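Local atomic coordinates of probable quinone reductase Qor (NADPH:quinone reductase) (Zeta-crystallin homolog protein) (PDB entry 4RVS), a protein that probably catalyses the NADPH-dependent reduction of quinones, as a member of the zinc-free quinone oxidoreductase branch of the medium-chain dehydrogenase family. Residues T80-G85 / T108-D113; G143-V148 / G213-Y218; G156-Q161 / I296-G301. All blocks are in the same frame, centred on the assembly; numbering follows the deposited sequence.

Contact 1: residues T80-G85 / T108-D113; sequences TAISVG and TAKVPD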
loop_
_atom_site.group_PDB
_atom_site.type_symbol
_atom_site.label_atom_id
_atom_site.label_comp_id
_atom_site.label_asym_id
_atom_site.label_seq_id
_atom_site.Cartn_x
_atom_site.Cartn_y
_atom_site.Cartn_z
ATOM N N THR A 80 -24.505 12.010 17.708
ATOM C CA THR A 80 -23.647 11.443 18.746
ATOM C C THR A 80 -24.432 10.725 19.846
ATOM O O THR A 80 -25.525 11.147 20.230
ATOM C CB THR A 80 -22.728 12.518 19.386
ATOM O OG1 THR A 80 -21.844 11.894 20.327
ATOM C CG2 THR A 80 -23.553 13.573 20.112
ATOM N N ALA A 81 -23.865 9.634 20.347
ATOM C CA ALA A 81 -24.444 8.904 21.475
ATOM C C ALA A 81 -24.156 9.618 22.803
ATOM O O ALA A 81 -24.732 9.285 23.850
ATOM C CB ALA A 81 -23.898 7.489 21.508
ATOM N N ILE A 82 -23.254 10.594 22.756
ATOM C CA ILE A 82 -22.816 11.293 23.971
ATOM C C ILE A 82 -23.898 12.204 24.549
ATOM O O ILE A 82 -24.510 12.985 23.826
ATOM C CB ILE A 82 -21.534 12.102 23.715
ATOM C CG1 ILE A 82 -20.380 11.164 23.365
ATOM C CG2 ILE A 82 -21.172 12.926 24.937
ATOM C CD1 ILE A 82 -19.121 11.892 22.895
ATOM N N SER A 83 -24.116 12.097 25.860
ATOM C CA SER A 83 -25.140 12.867 26.558
ATOM C C SER A 83 -24.525 13.523 27.789
ATOM O O SER A 83 -23.502 13.055 28.291
ATOM C CB SER A 83 -26.303 11.952 26.983
ATOM O OG SER A 83 -26.851 11.248 25.878
ATOM N N VAL A 84 -25.142 14.598 28.275
ATOM C CA VAL A 84 -24.715 15.228 29.526
ATOM C C VAL A 84 -24.608 14.184 30.642
ATOM O O VAL A 84 -25.489 13.330 30.789
ATOM C CB VAL A 84 -25.682 16.358 29.952
ATOM C CG1 VAL A 84 -25.380 16.833 31.363
ATOM C CG2 VAL A 84 -25.583 17.522 28.981
ATOM N N GLY A 85 -23.514 14.225 31.397
ATOM C CA GLY A 85 -23.300 13.262 32.467
ATOM C C GLY A 85 -22.369 12.119 32.105
ATOM O O GLY A 85 -21.808 11.475 33.000
ATOM N N THR A 108 -14.681 13.003 20.233
ATOM C CA THR A 108 -14.739 12.627 21.641
ATOM C C THR A 108 -15.385 11.259 21.739
ATOM O O THR A 108 -16.284 10.942 20.961
ATOM C CB THR A 108 -15.565 13.645 22.421
ATOM O OG1 THR A 108 -14.945 14.935 22.296
ATOM C CG2 THR A 108 -15.634 13.272 23.886
ATOM N N ALA A 109 -14.940 10.438 22.684
ATOM C CA ALA A 109 -15.481 9.092 22.799
ATOM C C ALA A 109 -15.953 8.814 24.216
ATOM O O ALA A 109 -15.412 9.371 25.170
ATOM C CB ALA A 109 -14.445 8.087 22.400
ATOM N N LYS A 110 -16.940 7.934 24.353
ATOM C CA LYS A 110 -17.366 7.491 25.679
ATOM C C LYS A 110 -16.297 6.610 26.310
ATOM O O LYS A 110 -15.576 5.898 25.609
ATOM C CB LYS A 110 -18.673 6.698 25.600
ATOM C CG LYS A 110 -19.904 7.529 25.284
ATOM C CD LYS A 110 -21.160 6.693 25.527
ATOM C CE LYS A 110 -22.416 7.450 25.145
ATOM N NZ LYS A 110 -23.644 6.662 25.440
ATOM N N VAL A 111 -16.194 6.659 27.632
ATOM C CA VAL A 111 -15.277 5.781 28.348
ATOM C C VAL A 111 -16.130 4.789 29.124
ATOM O O VAL A 111 -17.015 5.192 29.874
ATOM C CB VAL A 111 -14.381 6.585 29.312
ATOM C CG1 VAL A 111 -13.457 5.661 30.086
ATOM C CG2 VAL A 111 -13.576 7.640 28.540
ATOM N N PRO A 112 -15.885 3.482 28.931
ATOM C CA PRO A 112 -16.658 2.457 29.649
ATOM C C PRO A 112 -16.434 2.555 31.150
ATOM O O PRO A 112 -15.398 3.064 31.563
ATOM C CB PRO A 112 -16.052 1.136 29.144
ATOM C CG PRO A 112 -15.376 1.478 27.854
ATOM C CD PRO A 112 -14.877 2.892 28.036
ATOM N N ASP A 113 -17.375 2.057 31.946
ATOM C CA ASP A 113 -17.269 2.127 33.406
ATOM C C ASP A 113 -16.013 1.460 33.956
ATOM O O ASP A 113 -15.515 1.849 35.017
ATOM C CB ASP A 113 -18.494 1.491 34.061
ATOM C CG ASP A 113 -19.759 2.277 33.820
ATOM O OD1 ASP A 113 -19.656 3.439 33.371
ATOM O OD2 ASP A 113 -20.855 1.730 34.085
HETATM O O HOH W 1 -25.404 8.686 26.617
#

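Contact 2: residues G143-V148 / G213-Y218; sequences GDTVLV and GVQAVY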
loop_
_atom_site.group_PDB
_atom_site.type_symbol
_atom_site.label_atom_id
_atom_site.label_comp_id
_atom_site.label_asym_id
_atom_site.label_seq_id
_atom_site.Cartn_x
_atom_site.Cartn_y
_atom_site.Cartn_z
ATOM N N GLY A 143 -1.546 -15.363 13.004
ATOM C CA GLY A 143 -0.492 -16.060 12.283
ATOM C C GLY A 143 0.524 -15.153 11.603
ATOM O O GLY A 143 1.597 -15.616 11.196
ATOM N N ASP A 144 0.192 -13.872 11.463
ATOM C CA ASP A 144 1.146 -12.895 10.939
ATOM C C ASP A 144 2.317 -12.692 11.896
ATOM O O ASP A 144 2.235 -13.017 13.083
ATOM C CB ASP A 144 0.469 -11.533 10.709
ATOM C CG ASP A 144 -0.387 -11.496 9.454
ATOM O OD1 ASP A 144 -0.373 -12.473 8.666
ATOM O OD2 ASP A 144 -1.064 -10.463 9.248
ATOM N N THR A 145 3.412 -12.156 11.366
ATOM C CA THR A 145 4.503 -11.633 12.179
ATOM C C THR A 145 4.705 -10.191 11.751
ATOM O O THR A 145 4.680 -9.900 10.555
ATOM C CB THR A 145 5.820 -12.386 11.929
ATOM O OG1 THR A 145 5.618 -13.788 12.149
ATOM C CG2 THR A 145 6.906 -11.884 12.875
ATOM N N VAL A 146 4.876 -9.280 12.705
ATOM C CA VAL A 146 5.111 -7.886 12.349
ATOM C C VAL A 146 6.314 -7.339 13.090
ATOM O O VAL A 146 6.718 -7.872 14.128
ATOM C CB VAL A 146 3.877 -6.981 12.612
ATOM C CG1 VAL A 146 2.693 -7.436 11.780
ATOM C CG2 VAL A 146 3.524 -6.965 14.096
ATOM N N LEU A 147 6.900 -6.289 12.533
ATOM C CA LEU A 147 8.037 -5.629 13.148
ATOM C C LEU A 147 7.578 -4.272 13.649
ATOM O O LEU A 147 7.020 -3.476 12.888
ATOM C CB LEU A 147 9.163 -5.458 12.124
ATOM C CG LEU A 147 10.369 -4.641 12.588
ATOM C CD1 LEU A 147 11.040 -5.326 13.781
ATOM C CD2 LEU A 147 11.363 -4.464 11.438
ATOM N N VAL A 148 7.792 -4.012 14.934
ATOM C CA VAL A 148 7.409 -2.726 15.517
ATOM C C VAL A 148 8.650 -2.016 16.054
ATOM O O VAL A 148 9.276 -2.491 17.000
ATOM C CB VAL A 148 6.404 -2.916 16.655
ATOM C CG1 VAL A 148 6.129 -1.579 17.354
ATOM C CG2 VAL A 148 5.094 -3.511 16.116
ATOM N N GLY A 213 10.347 -13.066 6.041
ATOM C CA GLY A 213 10.232 -11.645 6.308
ATOM C C GLY A 213 8.913 -11.415 7.026
ATOM O O GLY A 213 8.139 -12.359 7.212
ATOM N N VAL A 214 8.658 -10.177 7.433
ATOM C CA VAL A 214 7.433 -9.849 8.170
ATOM C C VAL A 214 6.331 -9.360 7.239
ATOM O O VAL A 214 6.613 -8.731 6.205
ATOM C CB VAL A 214 7.681 -8.782 9.277
ATOM C CG1 VAL A 214 8.528 -9.346 10.418
ATOM C CG2 VAL A 214 8.337 -7.536 8.696
ATOM N N GLN A 215 5.081 -9.641 7.613
ATOM C CA GLN A 215 3.924 -9.183 6.838
ATOM C C GLN A 215 3.769 -7.661 6.856
ATOM O O GLN A 215 3.226 -7.081 5.910
ATOM C CB GLN A 215 2.635 -9.838 7.346
ATOM C CG GLN A 215 2.393 -11.241 6.779
ATOM C CD GLN A 215 3.374 -12.253 7.334
ATOM O OE1 GLN A 215 3.579 -12.333 8.548
ATOM N NE2 GLN A 215 4.000 -13.025 6.447
ATOM N N ALA A 216 4.225 -7.014 7.928
ATOM C CA ALA A 216 4.181 -5.552 7.987
ATOM C C ALA A 216 5.250 -5.001 8.911
ATOM O O ALA A 216 5.671 -5.677 9.855
ATOM C CB ALA A 216 2.806 -5.071 8.432
ATOM N N VAL A 217 5.687 -3.778 8.629
ATOM C CA VAL A 217 6.544 -3.041 9.549
ATOM C C VAL A 217 5.835 -1.769 9.969
ATOM O O VAL A 217 5.341 -1.016 9.127
ATOM C CB VAL A 217 7.888 -2.668 8.918
ATOM C CG1 VAL A 217 8.757 -1.896 9.932
ATOM C CG2 VAL A 217 8.614 -3.912 8.445
ATOM N N TYR A 218 5.774 -1.542 11.277
ATOM C CA TYR A 218 5.229 -0.310 11.805
ATOM C C TYR A 218 6.413 0.521 12.268
ATOM O O TYR A 218 7.047 0.208 13.286
ATOM C CB TYR A 218 4.263 -0.623 12.941
ATOM C CG TYR A 218 3.045 -1.375 12.446
ATOM C CD1 TYR A 218 2.093 -0.740 11.661
ATOM C CD2 TYR A 218 2.867 -2.723 12.740
ATOM C CE1 TYR A 218 0.975 -1.425 11.193
ATOM C CE2 TYR A 218 1.756 -3.418 12.275
ATOM C CZ TYR A 218 0.824 -2.758 11.507
ATOM O OH TYR A 218 -0.279 -3.430 11.052
HETATM O O HOH W 2 4.165 -15.136 10.285
#

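Contact 3: residues G156-Q161 / I296-G301; sequences GLILTQ and ITVAVG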
loop_
_atom_site.group_PDB
_atom_site.type_symbol
_atom_site.label_atom_id
_atom_site.label_comp_id
_atom_site.label_asym_id
_atom_site.label_seq_id
_atom_site.Cartn_x
_atom_site.Cartn_y
_atom_site.Cartn_z
ATOM N N GLY A 156 4.331 2.031 20.387
ATOM C CA GLY A 156 4.967 0.731 20.228
ATOM C C GLY A 156 4.458 -0.272 21.249
ATOM O O GLY A 156 4.210 -1.433 20.920
ATOM N N LEU A 157 4.288 0.178 22.492
ATOM C CA LEU A 157 3.815 -0.704 23.554
ATOM C C LEU A 157 2.402 -1.177 23.266
ATOM O O LEU A 157 2.088 -2.357 23.439
ATOM C CB LEU A 157 3.865 -0.006 24.915
ATOM C CG LEU A 157 5.263 0.157 25.519
ATOM C CD1 LEU A 157 5.206 1.055 26.743
ATOM C CD2 LEU A 157 5.868 -1.190 25.896
ATOM N N ILE A 158 1.549 -0.261 22.817
ATOM C CA ILE A 158 0.174 -0.636 22.527
ATOM C C ILE A 158 0.106 -1.503 21.282
ATOM O O ILE A 158 -0.625 -2.495 21.262
ATOM C CB ILE A 158 -0.755 0.595 22.416
ATOM C CG1 ILE A 158 -0.798 1.318 23.766
ATOM C CG2 ILE A 158 -2.156 0.161 22.017
ATOM C CD1 ILE A 158 -1.723 2.544 23.807
ATOM N N LEU A 159 0.870 -1.142 20.251
ATOM C CA LEU A 159 0.924 -1.966 19.045
ATOM C C LEU A 159 1.303 -3.390 19.402
ATOM O O LEU A 159 0.686 -4.342 18.936
ATOM C CB LEU A 159 1.938 -1.405 18.047
ATOM C CG LEU A 159 1.459 -0.230 17.199
ATOM C CD1 LEU A 159 2.616 0.331 16.388
ATOM C CD2 LEU A 159 0.344 -0.659 16.287
ATOM N N THR A 160 2.310 -3.533 20.253
ATOM C CA THR A 160 2.799 -4.862 20.616
ATOM C C THR A 160 1.748 -5.683 21.380
ATOM O O THR A 160 1.494 -6.836 21.040
ATOM C CB THR A 160 4.099 -4.752 21.425
ATOM O OG1 THR A 160 5.079 -4.054 20.642
ATOM C CG2 THR A 160 4.629 -6.128 21.781
ATOM N N GLN A 161 1.123 -5.088 22.392
ATOM C CA GLN A 161 0.135 -5.816 23.185
ATOM C C GLN A 161 -1.091 -6.158 22.365
ATOM O O GLN A 161 -1.618 -7.263 22.466
ATOM C CB GLN A 161 -0.321 -4.997 24.386
ATOM C CG GLN A 161 0.754 -4.558 25.336
ATOM C CD GLN A 161 0.170 -3.684 26.420
ATOM O OE1 GLN A 161 -0.730 -4.111 27.143
ATOM N NE2 GLN A 161 0.645 -2.445 26.511
ATOM N N ILE A 296 -5.012 -4.772 26.782
ATOM C CA ILE A 296 -4.089 -3.650 26.675
ATOM C C ILE A 296 -4.009 -2.964 28.041
ATOM O O ILE A 296 -5.040 -2.695 28.654
ATOM C CB ILE A 296 -4.572 -2.626 25.627
ATOM C CG1 ILE A 296 -4.600 -3.255 24.235
ATOM C CG2 ILE A 296 -3.686 -1.382 25.621
ATOM C CD1 ILE A 296 -5.305 -2.394 23.216
ATOM N N THR A 297 -2.795 -2.709 28.519
ATOM C CA THR A 297 -2.592 -1.973 29.767
ATOM C C THR A 297 -1.729 -0.753 29.478
ATOM O O THR A 297 -0.813 -0.811 28.653
ATOM C CB THR A 297 -1.915 -2.847 30.846
ATOM O OG1 THR A 297 -0.606 -3.230 30.412
ATOM C CG2 THR A 297 -2.721 -4.094 31.101
ATOM N N VAL A 298 -2.028 0.363 30.136
ATOM C CA VAL A 298 -1.236 1.570 29.949
ATOM C C VAL A 298 -0.786 2.057 31.314
ATOM O O VAL A 298 -1.608 2.454 32.137
ATOM C CB VAL A 298 -2.026 2.681 29.234
ATOM C CG1 VAL A 298 -1.199 3.951 29.159
ATOM C CG2 VAL A 298 -2.415 2.241 27.832
ATOM N N ALA A 299 0.519 2.015 31.554
ATOM C CA ALA A 299 1.071 2.398 32.849
ATOM C C ALA A 299 1.034 3.906 33.051
ATOM O O ALA A 299 1.487 4.661 32.189
ATOM C CB ALA A 299 2.507 1.889 32.981
ATOM N N VAL A 300 0.498 4.346 34.185
ATOM C CA VAL A 300 0.581 5.758 34.547
ATOM C C VAL A 300 1.665 5.886 35.606
ATOM O O VAL A 300 1.545 5.311 36.686
ATOM C CB VAL A 300 -0.758 6.301 35.082
ATOM C CG1 VAL A 300 -0.606 7.758 35.524
ATOM C CG2 VAL A 300 -1.845 6.165 34.026
ATOM N N GLY A 301 2.729 6.617 35.288
ATOM C CA GLY A 301 3.875 6.702 36.177
ATOM C C GLY A 301 3.988 7.990 36.971
ATOM O O GLY A 301 4.809 8.085 37.891
#

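Contact 1: residues T80-G85 / T108-D113
In the GroES-like domain of this quinone reductase, the loop between strands 64-71 and 87-90 folds back beside strand 108-110, and Ile82 and Ala81 meet Thr108 and Lys110 there. The buried part is apolar. Ile82 CD1 ends 3.9 Å from Thr108 CG2 and 3.6 Å from the carbonyl oxygen Thr108 O, the two side chains crossing at about a right angle. With CG1 of Ile82 anti to its carbonyl carbon (chi1 -64°) and the chain extended beyond it, the methyl end is carried to the strand although the CA-CB bond does not aim at it. Leu31 of strand 30-35 touches both Ile82 and Thr108, so this hydrophobic patch joins three parts of the domain. The hydroxyl of Thr108 is taken up elsewhere, by the carbonyl of Pro104. Farther along, Ile82 and Lys110 slide past each other in opposite directions, CG1 of the isoleucine lying 4.1 Å from CG of the lysine. The lysine chain is extended from CG to the amino group and runs outward until its CE sits 3.9 Å from Ala81 CB. Its ammonium makes a weak hydrogen bond to Ala81 O and probably feels the carboxylate of Asp86 as well, in a long, weak ion pair. This polar end belongs to the solvent-facing side of the contact. The loop is shaped from within by an ST turn, in which Thr80 OG1 accepts from Ile82 N at 3.1 Å, with an N-H...O angle of 163°. Water 1 bridges the two segments, donating to Ala81 O and accepting from Lys110 NZ, each at 2.9 Å.

Contact 2: residues G143-V148 / G213-Y218
Gln215 OE1 takes the shortest polar bond of its side chain from the backbone of the neighbouring strand: Thr145 N donates to it over 2.8 Å, with an N-H...O angle of 170° and the donor nearly in line with the amide C=O. A water next to Gly143 O and Thr145 OG1 lies near the same oxygen and may add a weak bond to it. The return bond runs from Gln215 N to Thr145 O (3.0 Å), so backbone and side chain of one glutamine engage both backbone polar groups, N-H and C=O, of one threonine. A bend at chi2 (70°) folds the glutamine chain back to make this possible, and its CG rests 3.6 Å from Asp144 OD1. That carboxylate is itself engaged by Lys141 and Tyr138. Beyond the glutamine, 145-148 and 216-218 run as neighbouring parallel strands of the Rossmann-type nucleotide-binding domain. Both backbone polar groups of Leu147 are paired: its N donates to Ala216 O, and its O accepts from Tyr218 N at 2.8 Å. On one face of the sheet Leu147 and Val217 lie side by side pointing the same way, with Leu147 CD2 4.0 Å from Val217 CG1, while Val214 CG2 packs on Leu147 CB. The other face carries Val146, Val148, Ala216 and Tyr218. There the tyrosine ring takes Val146 CG1 at its CE2 and Val148 CG2 at its CD2 (4.1 Å), and its hydroxyl bonds to the carbonyl of Leu133. The side chain of Phe242, an NADPH-binding residue, comes within about 4 Å of that of Tyr218. The glutamine amide thus stands in for a backbone carbonyl where the chain turns a corner, satisfying a peptide N-H at the start of the strand pairing.

Contact 3: residues G156-Q161 / I296-G301
Gln161 and Thr297 join side-chain amide to backbone through a pair of hydrogen bonds. Thr297 N donates to Gln161 OE1 (2.9 Å), and Gln161 NE2 returns a bond to Thr297 O (3.1 Å, N-H...O angle 168°). The two differ in approach: Thr297 O lies within 3° of the glutamine amide plane, whereas Thr297 N reaches OE1 tilted from the carbonyl plane. Both polar groups of the threonine backbone are thereby satisfied by one amide, whose rotation is fixed at the same time. Thr297 OG1 adds a weak bond to OE1, its hydroxyl set between the backbone N and the carbonyl carbon (chi1 63°), and NE2 has a second, weak acceptor in Leu157 O, one turn back in its own helix. That helix, 154-165, is the one following the first strand of the Rossmann-type domain; its start holds the NADPH-binding residues Gly154 and Val155, and Gly156 fits the last glycine of a GxGxxG pattern. Segment 296-301 follows helix 277-292 and leads into strand 300-305. Within the helix, Gly156 O accepts from both Thr160 N and Thr160 OG1 (2.8 Å), which approach from opposite faces of the carbonyl plane. Away from the amide the contact is apolar: Ile158 CG2 meets Ile296 CG2 at 4.2 Å, and Ile158 CD1 lies 4.1 Å from Val298 CG2, the latter two side chains crossing at a slant. Ile296 also packs on Leu287 and Ile291 of helix 277-292, and Ile158 on Lys126 and Ala130 of helix 117-137.

How the contacts relate
From the N terminus, contact 1 comes first and closes a short loop of 22 intervening residues, through strands 87-90 and 100-104, inside the GroES-like domain. It is complete before contact 2 opens at residue 143. Contacts 2 and 3 cross: 156-161 falls between the two segments of contact 2, and 296-301 follows both. Contact 2 pairs strands within the nucleotide-binding sheet, and contact 3 joins the helix after strand 145-148 to the chain leading into strand 300-305, which belongs to the same mixed sheet as strand 108-110. Contacts 2 and 3 touch where Val148 and Tyr218 pack on Leu159; contact 1 lies apart, its nearest atoms about 11 Å from contact 3.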